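Local coordinates for protein fatty Acyl-Adenylate Ligase (Escherichia coli, PDB 3PBK) that belongs to the AMP-binding enzyme family of the ANL clan and carries 5'-o-[(s)-(dodecanoyloxy)(hydroxy)phosphoryl]adenosine in its ligand pocket, at residues A58-K63 / L162-V167; L22-D27 / L169-P174. All coordinates share one frame; numbering follows the deposited sequence.

In the fold
One long loop held at two points on neighbouring helices is the principle illustrated here. The loop leaves helix 156-160 and runs to strand 177-181. Its earlier part meets helix 51-67 in contact 1, and its later part meets helix 22-29 in contact 2. Along the chain contact 1 is nested within the span that contact 2 closes. Their centres lie about 15 Å apart, on the same side of the chain's centre, and the two join directly where Leu169 packs on Lys63 and Ala62. Both are surface contacts, with centres about 32 and 26 Å from that of the chain, and together they lay the loop against two helices at the surface of the protein.

Contact 1: residues A58-K63 / L162-V167; sequences AEAGAK and LPEADV
A sharp bend in Glu164 and an extended chain in Lys63 bring these two side chains together. Glu164 sets CG beside its backbone N (chi1 -49°) and then folds at chi2 (-90°), which turns its carboxylate back over the helix. There OE1 lies 3.3 Å from CB of Lys63, while OE2 approaches CB of Ala60 at 4.0 Å. OE1 of Glu164 also lies beside the backbone O of Ala60, but both are acceptors and no hydrogen bond joins them. The lysine runs obliquely past the glutamate, and its charged end continues beyond it: NZ of Lys63 stays 5.7 Å from OE1 of Glu164, too far for a salt bridge, though the opposite charges may still attract weakly. Further out, the aliphatic CE of Lys63 rests 3.4 Å from the carbonyl O of Val167.

This is a helix-to-loop docking within the part of the chain that belongs to the AMP-binding enzyme family, in which the irregular chain after helix 156-160 crosses the last turns of helix 51-67. A single backbone hydrogen bond ties the two together, from N of Ala165 to O of Lys63 (3.1 Å, N-H...O angle 151°). Beside that bond the methyl of Ala165 lies alongside the helix, touching Leu66 and Ser67. Asp166 then centres an inverse gamma turn, and the chain proceeds to Val167.

Contact 2: residues L22-D27 / L169-P174; sequences LVDALD and LQRPVP
NH1 of Arg171 makes the sound polar bond of this contact, to OD1 of Asp24, at 2.7 Å and with an N-H...O angle of 138°; it uses the syn side of the carboxylate, although the donor lies somewhat out of that plane. NH2 of Arg171 may add a second bond to the same OD1 at 3.0 Å, but this one is weak, and uncertain because NH2 sits too close to a neighbour in the model. Only OD1 of the Asp24 carboxylate bonds to the guanidinium, and the two planes are turned 58° apart, so the pair is not a flat two-pronged one.

Asp27, one helical turn further on, completes a salt-bridge network. Its carboxylate is nearly coplanar with the guanidinium and comes at the edge, from the opposite direction to the arginine. OD2 of Asp27 and NH2 of Arg171 are modelled too close, so the detail of this second bridge is doubtful. The bend of the arginine at chi2 (73°) carries the guanidinium to the two acids, and two acidic partners would be expected to stabilise its positive charge.

Apolar contact lies beside the charged group. CG1 of Val23 meets the guanidinium obliquely, 3.6 Å from NE of Arg171. The other methyl, CG2 of Val23, touches CG of Pro172 at 3.7 Å, the two side chains crossing at about a right angle.

Around this pairing of helix 22-29 with the loop before strand 177-181, OD1 of Asp27 is held by Lys55 of helix 51-67 and by the hydroxyl of Tyr95 from helix 84-95. Val23 also leans on Gln94 and Tyr95, and Pro172 lies against His197 at the start of helix 197-211.

Contact 1: residues A58-K63 / L162-V167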
ATOM      1  N   ALA A  58       7.798  -2.032  25.112  1.00 26.05           N
ATOM      2  CA  ALA A  58       8.416  -2.946  24.152  1.00 26.88           C
ATOM      3  C   ALA A  58       9.448  -3.882  24.806  1.00 28.16           C
ATOM      4  O   ALA A  58       9.485  -5.074  24.499  1.00 27.70           O
ATOM      5  CB  ALA A  58       9.039  -2.175  22.993  1.00 25.96           C
ATOM      6  N   GLU A  59      10.276  -3.341  25.704  1.00 29.09           N
ATOM      7  CA  GLU A  59      11.254  -4.144  26.448  1.00 28.74           C
ATOM      8  C   GLU A  59      10.566  -5.198  27.311  1.00 29.19           C
ATOM      9  O   GLU A  59      10.901  -6.380  27.247  1.00 29.68           O
ATOM     10  CB  GLU A  59      12.118  -3.258  27.340  1.00 28.51           C
ATOM     11  CG  GLU A  59      13.255  -2.550  26.635  1.00 28.95           C
ATOM     12  CD  GLU A  59      13.860  -1.445  27.493  1.00 29.78           C
ATOM     13  OE1 GLU A  59      13.550  -1.376  28.709  1.00 29.45           O
ATOM     14  OE2 GLU A  59      14.644  -0.642  26.948  1.00 29.43           O
ATOM     15  N   ALA A  60       9.610  -4.758  28.125  1.00 28.92           N
ATOM     16  CA  ALA A  60       8.838  -5.664  28.966  1.00 29.36           C
ATOM     17  C   ALA A  60       8.182  -6.752  28.125  1.00 30.36           C
ATOM     18  O   ALA A  60       8.315  -7.943  28.409  1.00 30.89           O
ATOM     19  CB  ALA A  60       7.788  -4.895  29.748  1.00 29.27           C
ATOM     20  N   GLY A  61       7.471  -6.332  27.086  1.00 30.14           N
ATOM     21  CA  GLY A  61       6.807  -7.265  26.194  1.00 29.83           C
ATOM     22  C   GLY A  61       7.795  -8.249  25.611  1.00 28.81           C
ATOM     23  O   GLY A  61       7.522  -9.440  25.516  1.00 29.45           O
ATOM     24  N   ALA A  62       8.954  -7.744  25.218  1.00 27.79           N
ATOM     25  CA  ALA A  62      10.003  -8.604  24.700  1.00 28.53           C
ATOM     26  C   ALA A  62      10.318  -9.742  25.687  1.00 30.71           C
ATOM     27  O   ALA A  62      10.530 -10.891  25.289  1.00 29.96           O
ATOM     28  CB  ALA A  62      11.253  -7.784  24.389  1.00 27.52           C
ATOM     29  N   LYS A  63      10.335  -9.421  26.978  1.00 31.93           N
ATOM     30  CA  LYS A  63      10.639 -10.423  27.995  1.00 32.38           C
ATOM     31  C   LYS A  63       9.452 -11.357  28.237  1.00 32.46           C
ATOM     32  O   LYS A  63       9.630 -12.568  28.351  1.00 33.12           O
ATOM     33  CB  LYS A  63      11.114  -9.763  29.290  1.00 33.66           C
ATOM     34  CG  LYS A  63      12.544  -9.245  29.219  1.00 33.62           C
ATOM     35  CD  LYS A  63      12.875  -8.351  30.411  1.00 36.06           C
ATOM     36  CE  LYS A  63      14.365  -8.040  30.471  1.00 36.55           C
ATOM     37  NZ  LYS A  63      14.749  -7.370  31.745  1.00 35.25           N
ATOM     38  N   LEU A 162       1.484 -11.976  30.847  1.00 34.50           N
ATOM     39  CA  LEU A 162       2.592 -12.922  30.972  1.00 35.26           C
ATOM     40  C   LEU A 162       3.684 -12.442  31.929  1.00 35.05           C
ATOM     41  O   LEU A 162       3.727 -11.267  32.309  1.00 34.49           O
ATOM     42  CB  LEU A 162       3.195 -13.234  29.597  1.00 34.74           C
ATOM     43  CG  LEU A 162       2.759 -14.542  28.933  1.00 34.22           C
ATOM     44  CD1 LEU A 162       1.340 -14.927  29.327  1.00 34.20           C
ATOM     45  CD2 LEU A 162       2.901 -14.449  27.421  1.00 33.82           C
ATOM     46  N   PRO A 163       4.559 -13.369  32.336  1.00 35.17           N
ATOM     47  CA  PRO A 163       5.706 -13.082  33.204  1.00 36.53           C
ATOM     48  C   PRO A 163       6.964 -12.681  32.422  1.00 36.53           C
ATOM     49  O   PRO A 163       7.284 -13.287  31.397  1.00 35.73           O
ATOM     50  CB  PRO A 163       5.952 -14.424  33.915  1.00 35.36           C
ATOM     51  CG  PRO A 163       4.797 -15.327  33.511  1.00 34.90           C
ATOM     52  CD  PRO A 163       4.332 -14.814  32.199  1.00 34.78           C
ATOM     53  N   GLU A 164       7.665 -11.660  32.907  1.00 36.01           N
ATOM     54  CA  GLU A 164       8.981 -11.331  32.390  1.00 36.40           C
ATOM     55  C   GLU A 164       9.864 -12.572  32.441  1.00 38.38           C
ATOM     56  O   GLU A 164      10.280 -12.967  33.532  1.00 41.21           O
ATOM     57  CB  GLU A 164       9.641 -10.289  33.296  1.00 37.80           C
ATOM     58  CG  GLU A 164       8.798  -9.083  33.645  1.00 37.94           C
ATOM     59  CD  GLU A 164       8.977  -7.983  32.638  1.00 36.93           C
ATOM     60  OE1 GLU A 164       9.092  -8.334  31.447  1.00 37.04           O
ATOM     61  OE2 GLU A 164       9.014  -6.789  33.025  1.00 35.47           O
ATOM     62  N   ALA A 165      10.166 -13.190  31.298  1.00 36.85           N
ATOM     63  CA  ALA A 165      11.217 -14.218  31.270  1.00 38.75           C
ATOM     64  C   ALA A 165      12.524 -13.597  31.774  1.00 42.05           C
ATOM     65  O   ALA A 165      13.043 -12.662  31.163  1.00 42.36           O
ATOM     66  CB  ALA A 165      11.402 -14.776  29.871  1.00 36.07           C
ATOM     67  N   ASP A 166      13.052 -14.100  32.886  1.00 42.27           N
ATOM     68  CA  ASP A 166      14.177 -13.429  33.535  1.00 44.87           C
ATOM     69  C   ASP A 166      15.483 -13.592  32.756  1.00 46.46           C
ATOM     70  O   ASP A 166      16.301 -14.460  33.060  1.00 47.56           O
ATOM     71  CB  ASP A 166      14.341 -13.894  34.986  1.00 45.94           C
ATOM     72  CG  ASP A 166      15.201 -12.945  35.806  1.00 50.29           C
ATOM     73  OD1 ASP A 166      14.638 -12.187  36.628  1.00 52.23           O
ATOM     74  OD2 ASP A 166      16.436 -12.944  35.613  1.00 49.97           O
ATOM     75  N   VAL A 167      15.680 -12.740  31.755  1.00 44.77           N
ATOM     76  CA  VAL A 167      16.821 -12.878  30.865  1.00 44.96           C
ATOM     77  C   VAL A 167      17.346 -11.528  30.396  1.00 44.22           C
ATOM     78  O   VAL A 167      16.624 -10.527  30.414  1.00 42.28           O
ATOM     79  CB  VAL A 167      16.463 -13.747  29.634  1.00 45.46           C
ATOM     80  CG1 VAL A 167      15.366 -13.086  28.814  1.00 42.73           C
ATOM     81  CG2 VAL A 167      17.703 -14.018  28.781  1.00 45.51           C
TER

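Contact 2: residues L22-D27 / L169-P174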
ATOM      1  N   LEU A  22      16.150  -1.288  14.031  1.00 22.64           N
ATOM      2  CA  LEU A  22      14.907  -0.638  14.482  1.00 22.59           C
ATOM      3  C   LEU A  22      14.904  -0.382  15.981  1.00 22.11           C
ATOM      4  O   LEU A  22      14.340   0.600  16.454  1.00 22.05           O
ATOM      5  CB  LEU A  22      13.676  -1.469  14.102  1.00 21.65           C
ATOM      6  CG  LEU A  22      13.096  -1.281  12.699  1.00 20.41           C
ATOM      7  CD1 LEU A  22      12.203  -2.448  12.326  1.00 19.09           C
ATOM      8  CD2 LEU A  22      12.343   0.015  12.615  1.00 18.99           C
ATOM      9  N   VAL A  23      15.528  -1.282  16.728  1.00 23.08           N
ATOM     10  CA  VAL A  23      15.647  -1.115  18.164  1.00 24.24           C
ATOM     11  C   VAL A  23      16.562   0.072  18.476  1.00 24.76           C
ATOM     12  O   VAL A  23      16.235   0.915  19.313  1.00 25.19           O
ATOM     13  CB  VAL A  23      16.147  -2.398  18.836  1.00 24.85           C
ATOM     14  CG1 VAL A  23      16.658  -2.098  20.245  1.00 26.74           C
ATOM     15  CG2 VAL A  23      15.035  -3.438  18.852  1.00 23.15           C
ATOM     16  N   ASP A  24      17.698   0.156  17.792  1.00 23.81           N
ATOM     17  CA  ASP A  24      18.502   1.365  17.868  1.00 23.80           C
ATOM     18  C   ASP A  24      17.633   2.579  17.579  1.00 22.96           C
ATOM     19  O   ASP A  24      17.584   3.519  18.358  1.00 23.71           O
ATOM     20  CB  ASP A  24      19.643   1.310  16.863  1.00 24.39           C
ATOM     21  CG  ASP A  24      20.705   0.312  17.252  1.00 26.15           C
ATOM     22  OD1 ASP A  24      21.023   0.237  18.458  1.00 28.23           O
ATOM     23  OD2 ASP A  24      21.224  -0.396  16.357  1.00 26.78           O
ATOM     24  N   ALA A  25      16.942   2.554  16.453  1.00 22.49           N
ATOM     25  CA  ALA A  25      16.086   3.664  16.083  1.00 23.06           C
ATOM     26  C   ALA A  25      15.182   4.086  17.249  1.00 23.51           C
ATOM     27  O   ALA A  25      15.199   5.243  17.666  1.00 24.03           O
ATOM     28  CB  ALA A  25      15.264   3.314  14.848  1.00 22.48           C
ATOM     29  N   LEU A  26      14.407   3.153  17.785  1.00 22.38           N
ATOM     30  CA  LEU A  26      13.460   3.487  18.834  1.00 22.52           C
ATOM     31  C   LEU A  26      14.153   3.919  20.123  1.00 23.35           C
ATOM     32  O   LEU A  26      13.628   4.743  20.872  1.00 23.35           O
ATOM     33  CB  LEU A  26      12.524   2.309  19.110  1.00 23.72           C
ATOM     34  CG  LEU A  26      11.642   2.422  20.356  1.00 23.47           C
ATOM     35  CD1 LEU A  26      10.850   3.709  20.321  1.00 23.93           C
ATOM     36  CD2 LEU A  26      10.720   1.235  20.462  1.00 23.54           C
ATOM     37  N   ASP A  27      15.321   3.346  20.390  1.00 23.12           N
ATOM     38  CA  ASP A  27      16.076   3.696  21.580  1.00 23.27           C
ATOM     39  C   ASP A  27      16.350   5.182  21.586  1.00 23.49           C
ATOM     40  O   ASP A  27      16.260   5.838  22.622  1.00 23.80           O
ATOM     41  CB  ASP A  27      17.398   2.941  21.617  1.00 24.02           C
ATOM     42  CG  ASP A  27      17.316   1.666  22.423  1.00 26.31           C
ATOM     43  OD1 ASP A  27      16.217   1.345  22.934  1.00 27.21           O
ATOM     44  OD2 ASP A  27      18.354   0.989  22.559  1.00 25.80           O
ATOM     45  N   LEU A 169      18.165  -9.115  27.601  1.00 42.00           N
ATOM     46  CA  LEU A 169      17.760  -8.847  26.221  1.00 39.78           C
ATOM     47  C   LEU A 169      18.948  -8.604  25.291  1.00 39.13           C
ATOM     48  O   LEU A 169      19.707  -7.648  25.457  1.00 38.01           O
ATOM     49  CB  LEU A 169      16.772  -7.675  26.153  1.00 38.06           C
ATOM     50  CG  LEU A 169      15.292  -8.002  25.920  1.00 34.51           C
ATOM     51  CD1 LEU A 169      14.823  -9.100  26.846  1.00 36.19           C
ATOM     52  CD2 LEU A 169      14.431  -6.762  26.093  1.00 32.64           C
ATOM     53  N   GLN A 170      19.082  -9.491  24.312  1.00 40.13           N
ATOM     54  CA  GLN A 170      20.126  -9.429  23.291  1.00 38.04           C
ATOM     55  C   GLN A 170      19.802  -8.386  22.204  1.00 36.77           C
ATOM     56  O   GLN A 170      18.691  -8.345  21.653  1.00 36.67           O
ATOM     57  CB  GLN A 170      20.306 -10.829  22.689  1.00 38.80           C
ATOM     58  CG  GLN A 170      18.967 -11.608  22.561  1.00 45.30           C
ATOM     59  CD  GLN A 170      18.962 -12.954  23.309  1.00 49.92           C
ATOM     60  OE1 GLN A 170      18.035 -13.257  24.080  1.00 45.15           O
ATOM     61  NE2 GLN A 170      20.005 -13.759  23.092  1.00 50.50           N
ATOM     62  N   ARG A 171      20.775  -7.532  21.910  1.00 34.39           N
ATOM     63  CA  ARG A 171      20.602  -6.464  20.935  1.00 30.78           C
ATOM     64  C   ARG A 171      20.586  -7.036  19.512  1.00 29.35           C
ATOM     65  O   ARG A 171      21.427  -7.858  19.159  1.00 28.43           O
ATOM     66  CB  ARG A 171      21.746  -5.464  21.092  1.00 29.46           C
ATOM     67  CG  ARG A 171      21.341  -4.022  20.993  1.00 29.82           C
ATOM     68  CD  ARG A 171      20.569  -3.556  22.233  1.00 30.31           C
ATOM     69  NE  ARG A 171      19.823  -2.319  21.991  1.00 28.42           N
ATOM     70  CZ  ARG A 171      20.227  -1.342  21.178  1.00 28.40           C
ATOM     71  NH1 ARG A 171      21.398  -1.425  20.538  1.00 27.90           N
ATOM     72  NH2 ARG A 171      19.468  -0.267  21.014  1.00 27.22           N
ATOM     73  N   PRO A 172      19.617  -6.615  18.688  1.00 28.89           N
ATOM     74  CA  PRO A 172      19.523  -7.161  17.328  1.00 26.46           C
ATOM     75  C   PRO A 172      20.628  -6.617  16.421  1.00 25.39           C
ATOM     76  O   PRO A 172      21.108  -5.499  16.663  1.00 25.51           O
ATOM     77  CB  PRO A 172      18.156  -6.663  16.842  1.00 24.33           C
ATOM     78  CG  PRO A 172      17.445  -6.171  18.064  1.00 25.10           C
ATOM     79  CD  PRO A 172      18.508  -5.701  18.994  1.00 27.60           C
ATOM     80  N   VAL A 173      21.029  -7.391  15.409  1.00 24.33           N
ATOM     81  CA  VAL A 173      22.012  -6.920  14.421  1.00 24.17           C
ATOM     82  C   VAL A 173      21.369  -6.716  13.038  1.00 23.07           C
ATOM     83  O   VAL A 173      20.330  -7.316  12.730  1.00 22.19           O
ATOM     84  CB  VAL A 173      23.245  -7.864  14.276  1.00 23.52           C
ATOM     85  CG1 VAL A 173      23.236  -8.951  15.341  1.00 23.82           C
ATOM     86  CG2 VAL A 173      23.302  -8.475  12.870  1.00 22.35           C
ATOM     87  N   PRO A 174      21.995  -5.867  12.204  1.00 22.30           N
ATOM     88  CA  PRO A 174      21.471  -5.472  10.895  1.00 21.37           C
ATOM     89  C   PRO A 174      20.888  -6.599  10.047  1.00 20.45           C
ATOM     90  O   PRO A 174      19.849  -6.394   9.437  1.00 19.84           O
ATOM     91  CB  PRO A 174      22.693  -4.871  10.215  1.00 20.18           C
ATOM     92  CG  PRO A 174      23.421  -4.243  11.327  1.00 21.49           C
ATOM     93  CD  PRO A 174      23.245  -5.154  12.509  1.00 22.43           C
TER